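Local structure of porin (Acinetobacter baumannii AB307-0294, 5DL7) at residues L305-S309 with S310-N314. The protein forms an outer-membrane beta-barrel that probably lets small solutes, perhaps vanillate among them, cross the outer membrane. Sequence-based numbering, arbitrary orientation.
Sequences LDFMS and SDYSN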
loop_
_atom_site.group_PDB
_atom_site.type_symbol
_atom_site.label_atom_id
_atom_site.label_comp_id
_atom_site.label_asym_id
_atom_site.label_seq_id
_atom_site.Cartn_x
_atom_site.Cartn_y
_atom_site.Cartn_z
ATOM N N LEU A 305 7.572 -5.080 -5.656
ATOM C CA LEU A 305 6.526 -6.079 -6.133
ATOM C C LEU A 305 5.428 -6.091 -5.084
ATOM O O LEU A 305 5.670 -6.456 -3.910
ATOM C CB LEU A 305 7.147 -7.478 -6.433
ATOM C CG LEU A 305 8.323 -7.489 -7.334
ATOM C CD1 LEU A 305 8.747 -8.926 -7.569
ATOM C CD2 LEU A 305 7.884 -6.820 -8.660
ATOM N N ASP A 306 4.245 -5.596 -5.382
ATOM C CA ASP A 306 3.133 -5.446 -4.397
ATOM C C ASP A 306 1.993 -6.415 -4.753
ATOM O O ASP A 306 0.948 -6.112 -5.269
ATOM C CB ASP A 306 2.564 -4.042 -4.459
ATOM C CG ASP A 306 2.066 -3.635 -5.875
ATOM O OD1 ASP A 306 2.565 -4.171 -7.080
ATOM O OD2 ASP A 306 1.163 -2.665 -5.897
ATOM N N PHE A 307 2.230 -7.695 -4.500
ATOM C CA PHE A 307 1.249 -8.792 -4.845
ATOM C C PHE A 307 0.126 -8.985 -3.830
ATOM O O PHE A 307 0.309 -8.507 -2.645
ATOM C CB PHE A 307 2.084 -10.063 -4.980
ATOM C CG PHE A 307 2.637 -10.251 -6.405
ATOM C CD1 PHE A 307 3.614 -9.419 -6.909
ATOM C CD2 PHE A 307 2.143 -11.198 -7.239
ATOM C CE1 PHE A 307 4.160 -9.630 -8.192
ATOM C CE2 PHE A 307 2.627 -11.376 -8.556
ATOM C CZ PHE A 307 3.630 -10.567 -9.035
ATOM N N MET A 308 -0.955 -9.539 -4.216
ATOM C CA MET A 308 -2.213 -9.610 -3.524
ATOM C C MET A 308 -2.120 -10.485 -2.262
ATOM O O MET A 308 -2.702 -10.124 -1.202
ATOM C CB MET A 308 -3.337 -10.028 -4.413
ATOM C CG MET A 308 -3.580 -8.936 -5.454
ATOM S SD MET A 308 -4.660 -9.659 -6.818
ATOM C CE MET A 308 -6.125 -10.133 -5.960
ATOM N N SER A 309 -1.465 -11.643 -2.373
ATOM C CA SER A 309 -1.769 -12.747 -1.448
ATOM C C SER A 309 -0.566 -13.026 -0.482
ATOM O O SER A 309 -0.712 -13.967 0.306
ATOM C CB SER A 309 -2.115 -14.042 -2.179
ATOM O OG SER A 309 -3.239 -13.782 -3.016
ATOM N N SER A 310 0.549 -12.300 -0.614
ATOM C CA SER A 310 1.695 -12.423 0.282
ATOM C C SER A 310 2.511 -11.166 0.139
ATOM O O SER A 310 2.463 -10.501 -0.907
ATOM C CB SER A 310 2.602 -13.615 -0.142
ATOM O OG SER A 310 3.874 -13.718 0.576
ATOM N N ASP A 311 3.399 -10.927 1.093
ATOM C CA ASP A 311 4.346 -9.838 1.032
ATOM C C ASP A 311 5.635 -10.135 0.309
ATOM O O ASP A 311 6.357 -9.141 0.004
ATOM C CB ASP A 311 4.528 -9.168 2.366
ATOM C CG ASP A 311 5.328 -9.846 3.309
ATOM O OD1 ASP A 311 6.021 -10.893 3.070
ATOM O OD2 ASP A 311 5.767 -9.141 4.228
ATOM N N TYR A 312 5.959 -11.395 0.071
ATOM C CA TYR A 312 7.210 -11.792 -0.664
ATOM C C TYR A 312 8.461 -11.195 -0.058
ATOM O O TYR A 312 9.487 -11.137 -0.718
ATOM C CB TYR A 312 7.081 -11.506 -2.174
ATOM C CG TYR A 312 6.233 -12.484 -2.910
ATOM C CD1 TYR A 312 4.919 -12.278 -3.007
ATOM C CD2 TYR A 312 6.770 -13.497 -3.582
ATOM C CE1 TYR A 312 4.063 -13.204 -3.649
ATOM C CE2 TYR A 312 6.010 -14.423 -4.257
ATOM C CZ TYR A 312 4.663 -14.272 -4.306
ATOM O OH TYR A 312 3.819 -15.199 -4.912
ATOM N N SER A 313 8.446 -10.904 1.264
ATOM C CA SER A 313 9.494 -10.157 1.961
ATOM C C SER A 313 10.154 -10.958 3.100
ATOM O O SER A 313 10.696 -10.318 4.072
ATOM C CB SER A 313 8.965 -8.758 2.434
ATOM O OG SER A 313 8.455 -7.997 1.268
ATOM N N ASN A 314 10.123 -12.282 3.012
ATOM C CA ASN A 314 10.671 -13.139 4.077
ATOM C C ASN A 314 12.165 -13.121 4.094
ATOM O O ASN A 314 12.841 -12.788 3.055
ATOM C CB ASN A 314 10.156 -14.533 3.832
ATOM C CG ASN A 314 8.668 -14.602 4.038
ATOM O OD1 ASN A 314 8.185 -14.483 5.181
ATOM N ND2 ASN A 314 7.862 -14.690 2.973
HETATM O O HOH W 1 4.017 -8.585 -2.432
#
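Phe307 and Tyr312 carry the apolar contact of this bend: CB of Phe307 lies 3.9 Å from CE1 of Tyr312, and the two rings, with centroids 5.6 Å apart, are inclined at 55° in an oblique pair. Tyr312 reaches back to Phe307 with CG anti to its own carbonyl carbon (chi1 -76°), and its OH continues to Ser367 on strand 363-375, which Phe307 also touches. No direct hydrogen bond joins 305-309 to 310-314; one water bridges them, donating to Leu305 O and, at 2.9 Å, to Ser310 O while accepting from Phe307 N. It thus ties together backbone groups on both arms of the bend. Within 310-314, Ser310 OG, anti to its backbone N, accepts a nearly straight bond from Tyr312 N (3.2 Å, 166°), which closes an ST turn, and also pairs with Glu365. Asp311 OD1 receives Ser313 N at 3.0 Å from above the carboxylate plane, closing an Asx turn, and Ser313 OG returns a 2.7 Å bond to Asp311 O; Asp311 OD2 makes a salt bridge with Arg188. The overlapping ST (Ser310) and Asx (Asp311) turns lie within a long loop between strands 278-288 and 318-327 that folds against the wall of an OprD-family beta-barrel.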